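Amidohydrolase (Thermotoga maritima, PDB 3OOQ) probably hydrolyses amide bonds, perhaps those of a cyclic substrate such as allantoin, as a TIM-barrel member of the amidohydrolase family. Local coordinates at residues Val48-Gly52 against Lys53-Pro57; Glu214-Arg218 against Lys219-Ala223; Glu330-Leu333 against Lys334-Thr337. All coordinates share one frame; numbering follows the deposited sequence.

Along the chain the three contacts come in series. Interaction 1 links strand 46-49, an outer strand of the four-stranded sheet, to the long strand 54-64 of the large mixed sheet. Interaction 2 ends helix 208-217 and leads into strand 223-227 of that same large sheet, and interaction 3 joins helices 329-334 and 338-343. Centres of interactions 1 and 2 lie about 41 Å apart, on opposite sides of the chain's centre. Interactions 1 and 3 are neighbours, about 19 Å between centres, and touch: Phe-56 packs on Leu-333 and Pro-57 on Thr-337. Strand 54-64 thus connects the four-stranded sheet region to helix 329-334 and the turn that follows it.

Interaction 1 (Val48-Gly52 against Lys53-Pro57)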
ATOM      1  N   VAL F  48      17.635  45.800 -46.043  1.00 35.14           N
ATOM      2  CA  VAL F  48      18.293  44.547 -45.751  1.00 33.72           C
ATOM      3  C   VAL F  48      18.382  43.772 -47.051  1.00 32.91           C
ATOM      4  O   VAL F  48      17.374  43.374 -47.628  1.00 32.17           O
ATOM      5  CB  VAL F  48      17.518  43.733 -44.704  1.00 33.24           C
ATOM      6  CG1 VAL F  48      18.239  42.430 -44.395  1.00 25.40           C
ATOM      7  CG2 VAL F  48      17.321  44.568 -43.437  1.00 26.32           C
ATOM      8  N   ASP F  49      19.606  43.562 -47.507  1.00 33.26           N
ATOM      9  CA  ASP F  49      19.844  42.863 -48.752  1.00 33.65           C
ATOM     10  C   ASP F  49      19.796  41.362 -48.510  1.00 32.28           C
ATOM     11  O   ASP F  49      20.562  40.835 -47.699  1.00 33.27           O
ATOM     12  CB  ASP F  49      21.189  43.301 -49.351  1.00 35.16           C
ATOM     13  CG  ASP F  49      21.655  42.401 -50.484  1.00 48.24           C
ATOM     14  OD1 ASP F  49      20.856  42.100 -51.386  1.00 35.03           O
ATOM     15  OD2 ASP F  49      22.843  42.006 -50.472  1.00 37.23           O
ATOM     16  N   LEU F  50      18.906  40.676 -49.218  1.00 30.06           N
ATOM     17  CA  LEU F  50      18.753  39.237 -49.047  1.00 29.02           C
ATOM     18  C   LEU F  50      19.016  38.478 -50.334  1.00 28.93           C
ATOM     19  O   LEU F  50      18.458  37.384 -50.551  1.00 28.20           O
ATOM     20  CB  LEU F  50      17.357  38.882 -48.493  1.00 27.78           C
ATOM     21  CG  LEU F  50      16.926  39.444 -47.130  1.00 22.15           C
ATOM     22  CD1 LEU F  50      15.496  39.018 -46.816  1.00 26.63           C
ATOM     23  CD2 LEU F  50      17.874  39.032 -46.012  1.00 26.84           C
ATOM     24  N   THR F  51      19.854  39.060 -51.191  1.00 29.31           N
ATOM     25  CA  THR F  51      20.321  38.378 -52.404  1.00 29.90           C
ATOM     26  C   THR F  51      20.849  36.981 -52.062  1.00 30.20           C
ATOM     27  O   THR F  51      21.705  36.836 -51.184  1.00 30.91           O
ATOM     28  CB  THR F  51      21.451  39.185 -53.098  1.00 30.97           C
ATOM     29  OG1 THR F  51      20.962  40.491 -53.425  1.00 27.51           O
ATOM     30  CG2 THR F  51      21.930  38.476 -54.379  1.00 27.76           C
ATOM     31  N   GLY F  52      20.328  35.957 -52.735  1.00 29.70           N
ATOM     32  CA  GLY F  52      20.770  34.586 -52.473  1.00 29.77           C
ATOM     33  C   GLY F  52      20.036  33.873 -51.343  1.00 29.28           C
ATOM     34  O   GLY F  52      20.223  32.667 -51.147  1.00 29.65           O
ATOM     35  N   LYS F  53      19.184  34.605 -50.616  1.00 28.23           N
ATOM     36  CA  LYS F  53      18.458  34.075 -49.456  1.00 26.97           C
ATOM     37  C   LYS F  53      16.977  33.832 -49.791  1.00 26.74           C
ATOM     38  O   LYS F  53      16.504  34.211 -50.860  1.00 26.88           O
ATOM     39  CB  LYS F  53      18.558  35.050 -48.271  1.00 27.21           C
ATOM     40  CG  LYS F  53      19.952  35.621 -47.994  1.00 25.67           C
ATOM     41  CD  LYS F  53      20.916  34.543 -47.521  1.00 28.49           C
ATOM     42  CE  LYS F  53      22.361  35.041 -47.387  1.00 25.53           C
ATOM     43  NZ  LYS F  53      23.191  33.862 -47.006  1.00 28.55           N
ATOM     44  N   PHE F  54      16.258  33.185 -48.870  1.00 26.28           N
ATOM     45  CA  PHE F  54      14.840  32.863 -49.025  1.00 25.57           C
ATOM     46  C   PHE F  54      14.089  33.476 -47.859  1.00 25.27           C
ATOM     47  O   PHE F  54      14.526  33.363 -46.716  1.00 26.20           O
ATOM     48  CB  PHE F  54      14.629  31.347 -49.038  1.00 25.87           C
ATOM     49  CG  PHE F  54      15.201  30.660 -50.242  1.00 33.72           C
ATOM     50  CD1 PHE F  54      16.552  30.765 -50.552  1.00 27.06           C
ATOM     51  CD2 PHE F  54      14.389  29.894 -51.062  1.00 26.62           C
ATOM     52  CE1 PHE F  54      17.083  30.122 -51.698  1.00 34.83           C
ATOM     53  CE2 PHE F  54      14.901  29.250 -52.201  1.00 34.40           C
ATOM     54  CZ  PHE F  54      16.246  29.370 -52.521  1.00 27.15           C
ATOM     55  N   LEU F  55      12.968  34.128 -48.147  1.00 23.93           N
ATOM     56  CA  LEU F  55      12.177  34.779 -47.119  1.00 22.63           C
ATOM     57  C   LEU F  55      10.835  34.076 -47.000  1.00 22.36           C
ATOM     58  O   LEU F  55      10.062  34.026 -47.967  1.00 22.69           O
ATOM     59  CB  LEU F  55      11.984  36.265 -47.433  1.00 21.85           C
ATOM     60  CG  LEU F  55      11.397  37.154 -46.341  1.00 26.44           C
ATOM     61  CD1 LEU F  55      12.285  37.202 -45.107  1.00 21.64           C
ATOM     62  CD2 LEU F  55      11.180  38.562 -46.882  1.00 22.88           C
ATOM     63  N   PHE F  56      10.565  33.534 -45.810  1.00 21.53           N
ATOM     64  CA  PHE F  56       9.361  32.754 -45.563  1.00 21.27           C
ATOM     65  C   PHE F  56       8.552  33.420 -44.471  1.00 20.88           C
ATOM     66  O   PHE F  56       9.106  34.198 -43.700  1.00 20.92           O
ATOM     67  CB  PHE F  56       9.742  31.321 -45.159  1.00 21.42           C
ATOM     68  CG  PHE F  56       9.972  30.408 -46.334  1.00 21.03           C
ATOM     69  CD1 PHE F  56      11.113  30.533 -47.117  1.00 21.82           C
ATOM     70  CD2 PHE F  56       9.035  29.433 -46.667  1.00 21.62           C
ATOM     71  CE1 PHE F  56      11.323  29.702 -48.206  1.00 21.37           C
ATOM     72  CE2 PHE F  56       9.243  28.584 -47.752  1.00 21.24           C
ATOM     73  CZ  PHE F  56      10.385  28.723 -48.526  1.00 21.56           C
ATOM     74  N   PRO F  57       7.233  33.147 -44.421  1.00 20.52           N
ATOM     75  CA  PRO F  57       6.527  33.513 -43.207  1.00 21.18           C
ATOM     76  C   PRO F  57       7.017  32.605 -42.070  1.00 20.87           C
ATOM     77  O   PRO F  57       7.578  31.532 -42.338  1.00 19.49           O
ATOM     78  CB  PRO F  57       5.065  33.177 -43.529  1.00 21.32           C
ATOM     79  CG  PRO F  57       5.120  32.128 -44.536  1.00 26.45           C
ATOM     80  CD  PRO F  57       6.419  32.280 -45.293  1.00 20.92           C
TER
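Leu-50 and Lys-53 meet at the two ends of a type II beta turn that carries the chain from strand 46-49 into strand 54-64. The turn is closed by Lys-53 N, which donates to Leu-50 O at 2.9 Å from above the carbonyl plane, 40° out of it. Beside that bond the two side chains touch at their bases, Leu-50 CB lying 4.0 Å from Lys-53 CB. Further along, Leu-50 and Leu-55 cross obliquely, and their methyls meet, CD1 of Leu-50 to CD1 of Leu-55 at 4.1 Å; Phe-9 and Val-363 pack on both leucines. Gly-52 takes the third turn position with positive phi (87°); a beta carbon at these backbone angles would collide with Thr-51 O, so the position suits glycine. Gly-52 O lies at the edge of the Phe-54 ring, near the ring plane. The Lys-53 chain bends at chi2, its CB and CG staying beside Leu-50 O, and NZ forms a salt bridge with Glu-376 of strand 375-380.

Just before the turn, Asp-49 OD1 accepts twice from Thr-51. Thr-51 N comes from above the carboxylate plane at 3.2 Å to OD1 of Asp-49, making an Asx turn, and the threonine hydroxyl, which also bonds to Asn-11, gives the shorter link: Thr-51 OG1 reaches the syn lone pair of Asp-49 OD1 at 2.6 Å.

Interaction 2 (Glu214-Arg218 against Lys219-Ala223); sequences EMVLR and KKIPA
Glu-214 OE2 is gripped by two nitrogens of Arg-218, one helical turn on, while the backbone O of Met-215, a selenomethionine in this model, accepts from Lys-220 N in the Schellman motif that ends helix 208-217. Arg-218 presents its side: NE is 2.9 Å from Glu-214 OE2, on the anti lone pair. NH2, 3.2 Å from Glu-214 OE2, meets it nearly end-on, and the oxygen lies almost in the guanidinium plane. Glu-214 OE1 forms a salt bridge with Lys-193 NZ of helix 172-198, so both carboxylate oxygens have a cationic partner.

Lys-219 is the C-prime residue, with positive phi (60°). Its N reaches Val-216 O at 2.9 Å from well above the carbonyl plane, and Lys-220 N to Met-215 O, also 2.9 Å, is more nearly head-on. The chain then turns back over the helix: with chi1 at 53°, Ile-221 swings CG1 between its backbone N and carbonyl carbon, onto Met-215 CB (4.1 Å) and against Val-216 CG2, the Ile-221 and Val-216 side chains crossing at about a right angle. Strand 223-227 follows. A water bridges the exit, donating to Val-216 O at 2.8 Å and to Ile-221 O at 2.7 Å.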
ATOM      1  N   GLU F 214     -19.574  27.051 -21.539  1.00 21.95           N
ATOM      2  CA  GLU F 214     -20.540  27.959 -22.161  1.00 22.51           C
ATOM      3  C   GLU F 214     -19.915  28.639 -23.393  1.00 23.94           C
ATOM      4  O   GLU F 214     -20.565  28.771 -24.446  1.00 23.50           O
ATOM      5  CB  GLU F 214     -21.054  28.984 -21.147  1.00 22.34           C
ATOM      6  CG  GLU F 214     -21.966  30.064 -21.756  1.00 28.23           C
ATOM      7  CD  GLU F 214     -22.564  31.025 -20.732  1.00 22.47           C
ATOM      8  OE1 GLU F 214     -22.215  30.974 -19.529  1.00 28.65           O
ATOM      9  OE2 GLU F 214     -23.388  31.849 -21.144  1.00 28.88           O
HETATM   10  N   MSE F 215     -18.650  29.038 -23.273  1.00 25.38           N
HETATM   11  CA  MSE F 215     -17.926  29.621 -24.408  1.00 27.59           C
HETATM   12  C   MSE F 215     -17.946  28.698 -25.611  1.00 25.14           C
HETATM   13  O   MSE F 215     -18.228  29.138 -26.722  1.00 25.14           O
HETATM   14  CB  MSE F 215     -16.487  29.960 -24.047  1.00 31.72           C
HETATM   15  CG  MSE F 215     -16.355  31.209 -23.213  1.00 32.22           C
HETATM   16 SE   MSE F 215     -14.464  31.606 -22.996  1.00 41.14          SE
HETATM   17  CE  MSE F 215     -14.162  30.989 -21.128  1.00 32.26           C
ATOM     18  N   VAL F 216     -17.659  27.425 -25.359  1.00 22.81           N
ATOM     19  CA  VAL F 216     -17.710  26.377 -26.372  1.00 21.60           C
ATOM     20  C   VAL F 216     -19.120  26.210 -26.939  1.00 20.88           C
ATOM     21  O   VAL F 216     -19.289  26.165 -28.147  1.00 21.00           O
ATOM     22  CB  VAL F 216     -17.158  25.031 -25.842  1.00 21.50           C
ATOM     23  CG1 VAL F 216     -17.347  23.906 -26.899  1.00 16.62           C
ATOM     24  CG2 VAL F 216     -15.696  25.167 -25.483  1.00 14.87           C
ATOM     25  N   LEU F 217     -20.133  26.139 -26.081  1.00 21.38           N
ATOM     26  CA  LEU F 217     -21.511  25.975 -26.564  1.00 22.05           C
ATOM     27  C   LEU F 217     -22.041  27.181 -27.327  1.00 22.94           C
ATOM     28  O   LEU F 217     -22.877  27.031 -28.220  1.00 23.08           O
ATOM     29  CB  LEU F 217     -22.477  25.565 -25.440  1.00 22.10           C
ATOM     30  CG  LEU F 217     -22.227  24.189 -24.808  1.00 17.61           C
ATOM     31  CD1 LEU F 217     -23.455  23.748 -24.030  1.00 21.87           C
ATOM     32  CD2 LEU F 217     -21.881  23.130 -25.868  1.00 22.00           C
ATOM     33  N   ARG F 218     -21.545  28.368 -26.988  1.00 23.65           N
ATOM     34  CA  ARG F 218     -21.893  29.592 -27.717  1.00 24.17           C
ATOM     35  C   ARG F 218     -20.991  29.775 -28.921  1.00 24.13           C
ATOM     36  O   ARG F 218     -21.041  30.800 -29.574  1.00 23.41           O
ATOM     37  CB  ARG F 218     -21.797  30.819 -26.810  1.00 24.85           C
ATOM     38  CG  ARG F 218     -22.908  30.945 -25.794  1.00 33.82           C
ATOM     39  CD  ARG F 218     -22.795  32.263 -25.020  1.00 26.74           C
ATOM     40  NE  ARG F 218     -23.774  32.303 -23.939  1.00 36.01           N
ATOM     41  CZ  ARG F 218     -25.060  32.630 -24.090  1.00 28.87           C
ATOM     42  NH1 ARG F 218     -25.541  32.964 -25.280  1.00 37.22           N
ATOM     43  NH2 ARG F 218     -25.879  32.600 -23.039  1.00 37.57           N
ATOM     44  N   LYS F 219     -20.154  28.773 -29.198  1.00 24.84           N
ATOM     45  CA  LYS F 219     -19.240  28.782 -30.349  1.00 25.81           C
ATOM     46  C   LYS F 219     -18.229  29.934 -30.377  1.00 25.95           C
ATOM     47  O   LYS F 219     -17.730  30.293 -31.441  1.00 26.39           O
ATOM     48  CB  LYS F 219     -20.007  28.721 -31.674  1.00 26.54           C
ATOM     49  CG  LYS F 219     -20.835  27.469 -31.834  1.00 31.77           C
ATOM     50  CD  LYS F 219     -21.377  27.404 -33.247  1.00 28.55           C
ATOM     51  CE  LYS F 219     -22.282  26.232 -33.446  1.00 32.95           C
ATOM     52  NZ  LYS F 219     -22.509  25.979 -34.894  1.00 30.36           N
ATOM     53  N   LYS F 220     -17.903  30.488 -29.213  1.00 26.05           N
ATOM     54  CA  LYS F 220     -16.864  31.512 -29.146  1.00 26.71           C
ATOM     55  C   LYS F 220     -15.499  30.894 -29.419  1.00 25.28           C
ATOM     56  O   LYS F 220     -14.638  31.524 -30.014  1.00 24.05           O
ATOM     57  CB  LYS F 220     -16.881  32.229 -27.798  1.00 28.97           C
ATOM     58  CG  LYS F 220     -18.137  33.052 -27.556  1.00 38.72           C
ATOM     59  CD  LYS F 220     -18.143  33.578 -26.119  1.00 32.99           C
ATOM     60  CE  LYS F 220     -19.325  34.517 -25.847  1.00 40.04           C
ATOM     61  NZ  LYS F 220     -19.605  35.413 -27.025  1.00 35.12           N
ATOM     62  N   ILE F 221     -15.307  29.646 -28.990  1.00 24.21           N
ATOM     63  CA  ILE F 221     -14.059  28.930 -29.262  1.00 22.70           C
ATOM     64  C   ILE F 221     -14.375  27.488 -29.619  1.00 21.60           C
ATOM     65  O   ILE F 221     -15.405  26.968 -29.185  1.00 21.34           O
ATOM     66  CB  ILE F 221     -13.069  28.952 -28.042  1.00 22.15           C
ATOM     67  CG1 ILE F 221     -13.744  28.456 -26.759  1.00 20.78           C
ATOM     68  CG2 ILE F 221     -12.431  30.355 -27.889  1.00 21.69           C
ATOM     69  CD1 ILE F 221     -12.792  28.248 -25.513  1.00 20.31           C
ATOM     70  N   PRO F 222     -13.500  26.845 -30.413  1.00 20.19           N
ATOM     71  CA  PRO F 222     -13.731  25.447 -30.744  1.00 20.05           C
ATOM     72  C   PRO F 222     -13.289  24.468 -29.643  1.00 19.62           C
ATOM     73  O   PRO F 222     -12.417  24.787 -28.831  1.00 18.58           O
ATOM     74  CB  PRO F 222     -12.834  25.226 -31.966  1.00 20.14           C
ATOM     75  CG  PRO F 222     -11.704  26.218 -31.781  1.00 19.12           C
ATOM     76  CD  PRO F 222     -12.342  27.412 -31.138  1.00 20.47           C
ATOM     77  N   ALA F 223     -13.891  23.277 -29.669  1.00 19.30           N
ATOM     78  CA  ALA F 223     -13.333  22.106 -29.026  1.00 18.60           C
ATOM     79  C   ALA F 223     -12.132  21.630 -29.848  1.00 18.32           C
ATOM     80  O   ALA F 223     -12.186  21.564 -31.087  1.00 17.52           O
ATOM     81  CB  ALA F 223     -14.374  20.997 -28.936  1.00 17.48           C
TER
HETATM   82  O   HOH W   1     -17.580  25.779 -30.371  1.00 13.73           O

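Interaction 3 (Glu330-Leu333 against Lys334-Thr337)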
ATOM      1  N   GLU F 330       4.423  22.521 -52.133  1.00 27.21           N
ATOM      2  CA  GLU F 330       3.486  23.649 -52.040  1.00 26.89           C
ATOM      3  C   GLU F 330       2.474  23.410 -50.912  1.00 25.68           C
ATOM      4  O   GLU F 330       2.208  24.300 -50.095  1.00 25.85           O
ATOM      5  CB  GLU F 330       2.757  23.829 -53.392  1.00 27.33           C
ATOM      6  CG  GLU F 330       1.900  25.083 -53.550  1.00 54.90           C
ATOM      7  CD  GLU F 330       1.164  25.144 -54.907  1.00 30.00           C
ATOM      8  OE1 GLU F 330      -0.007  25.591 -54.930  1.00 55.35           O
ATOM      9  OE2 GLU F 330       1.753  24.742 -55.940  1.00 55.64           O
ATOM     10  N   ASP F 331       1.925  22.202 -50.877  1.00 25.13           N
ATOM     11  CA  ASP F 331       0.953  21.783 -49.853  1.00 25.19           C
ATOM     12  C   ASP F 331       1.573  21.702 -48.447  1.00 24.24           C
ATOM     13  O   ASP F 331       0.989  22.170 -47.443  1.00 23.80           O
ATOM     14  CB  ASP F 331       0.372  20.410 -50.223  1.00 25.75           C
ATOM     15  CG  ASP F 331      -0.577  20.466 -51.414  1.00 36.61           C
ATOM     16  OD1 ASP F 331      -1.258  21.495 -51.600  1.00 26.82           O
ATOM     17  OD2 ASP F 331      -0.654  19.464 -52.159  1.00 27.16           O
ATOM     18  N   LEU F 332       2.750  21.087 -48.385  1.00 23.09           N
ATOM     19  CA  LEU F 332       3.464  20.928 -47.127  1.00 21.88           C
ATOM     20  C   LEU F 332       3.836  22.275 -46.519  1.00 22.20           C
ATOM     21  O   LEU F 332       3.864  22.421 -45.292  1.00 22.49           O
ATOM     22  CB  LEU F 332       4.706  20.073 -47.333  1.00 21.03           C
ATOM     23  CG  LEU F 332       4.421  18.617 -47.676  1.00 22.64           C
ATOM     24  CD1 LEU F 332       5.665  17.967 -48.273  1.00 21.50           C
ATOM     25  CD2 LEU F 332       3.950  17.842 -46.414  1.00 20.64           C
ATOM     26  N   LEU F 333       4.115  23.262 -47.368  1.00 21.61           N
ATOM     27  CA  LEU F 333       4.347  24.612 -46.860  1.00 21.52           C
ATOM     28  C   LEU F 333       3.076  25.223 -46.278  1.00 20.98           C
ATOM     29  O   LEU F 333       3.112  25.799 -45.183  1.00 20.85           O
ATOM     30  CB  LEU F 333       4.962  25.512 -47.944  1.00 21.27           C
ATOM     31  CG  LEU F 333       6.397  25.151 -48.285  1.00 18.83           C
ATOM     32  CD1 LEU F 333       6.862  25.886 -49.592  1.00 20.90           C
ATOM     33  CD2 LEU F 333       7.271  25.519 -47.103  1.00 21.18           C
ATOM     34  N   LYS F 334       1.958  25.062 -46.989  1.00 21.09           N
ATOM     35  CA  LYS F 334       0.652  25.586 -46.538  1.00 22.30           C
ATOM     36  C   LYS F 334       0.212  24.973 -45.195  1.00 21.60           C
ATOM     37  O   LYS F 334      -0.320  25.672 -44.330  1.00 21.03           O
ATOM     38  CB  LYS F 334      -0.454  25.334 -47.576  1.00 23.74           C
ATOM     39  CG  LYS F 334      -0.297  26.052 -48.894  1.00 26.46           C
ATOM     40  CD  LYS F 334      -1.511  25.842 -49.801  1.00 26.24           C
ATOM     41  CE  LYS F 334      -1.304  26.563 -51.156  1.00 28.24           C
ATOM     42  NZ  LYS F 334      -2.573  26.735 -51.933  1.00 28.53           N
ATOM     43  N   ILE F 335       0.425  23.672 -45.024  1.00 21.49           N
ATOM     44  CA  ILE F 335       0.008  23.018 -43.769  1.00 21.64           C
ATOM     45  C   ILE F 335       0.899  23.396 -42.577  1.00 21.58           C
ATOM     46  O   ILE F 335       0.618  23.022 -41.421  1.00 21.49           O
ATOM     47  CB  ILE F 335      -0.139  21.488 -43.910  1.00 21.98           C
ATOM     48  CG1 ILE F 335       1.215  20.800 -44.085  1.00 16.87           C
ATOM     49  CG2 ILE F 335      -1.090  21.151 -45.034  1.00 16.28           C
ATOM     50  CD1 ILE F 335       1.119  19.249 -44.107  1.00 22.95           C
ATOM     51  N   LEU F 336       1.971  24.128 -42.867  1.00 21.28           N
ATOM     52  CA  LEU F 336       2.841  24.680 -41.844  1.00 21.90           C
ATOM     53  C   LEU F 336       2.587  26.157 -41.563  1.00 21.98           C
ATOM     54  O   LEU F 336       3.135  26.711 -40.587  1.00 22.41           O
ATOM     55  CB  LEU F 336       4.302  24.478 -42.219  1.00 22.50           C
ATOM     56  CG  LEU F 336       4.831  23.041 -42.219  1.00 24.80           C
ATOM     57  CD1 LEU F 336       6.269  23.030 -42.773  1.00 23.52           C
ATOM     58  CD2 LEU F 336       4.758  22.407 -40.813  1.00 22.72           C
ATOM     59  N   THR F 337       1.753  26.780 -42.402  1.00 21.32           N
ATOM     60  CA  THR F 337       1.585  28.242 -42.405  1.00 21.43           C
ATOM     61  C   THR F 337       0.109  28.701 -42.414  1.00 22.22           C
ATOM     62  O   THR F 337      -0.500  28.858 -41.346  1.00 22.99           O
ATOM     63  CB  THR F 337       2.402  28.881 -43.563  1.00 21.26           C
ATOM     64  OG1 THR F 337       2.092  28.193 -44.780  1.00 20.09           O
ATOM     65  CG2 THR F 337       3.923  28.764 -43.303  1.00 18.99           C
TER
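Lys-334 runs alongside Glu-330, both side chains pointing the same way. Its N donates to Glu-330 O at 3.2 Å, and its extended chain carries NZ to 4.1 Å from Glu-330 OE1, too far for a salt bridge, though the opposite charges probably attract. Ile-335 N follows with a bond to Asp-331 O, 2.9 Å and almost in line with the carbonyl. A chi1 of 70° turns the Ile-335 CG1 branch back toward Leu-332, and CD1 comes alongside Leu-332 CD2 at 3.9 Å; Ile-291 of helix 290-297 packs against both residues.

Here helix 329-334 gives out, and a type I beta turn from Lys-334 to Thr-337 leads to helix 338-343 in this TIM-barrel hydrolase. Leu-336 N turns back to Leu-333 O at 3.1 Å, while its side chain packs close to the preceding carbonyl, Leu-336 CG lying 3.3 Å from Leu-332 O. Thr-337 N then donates to Lys-334 O. Thr-337 OG1 gives Leu-333 O a second bond, 2.6 Å long, and reaches that oxygen from the face opposite to Leu-336 N. A valine in place of Thr-337 would probably leave Leu-333 O with the backbone bond from Leu-336 but without its hydroxyl donor in this buried spot. Thr-337 stands at the N-cap position of helix 338-343, but its side chain makes no capping bond there, its hydroxyl being turned to Leu-333 O, and its CG2 lies 3.6 Å from Leu-333 O.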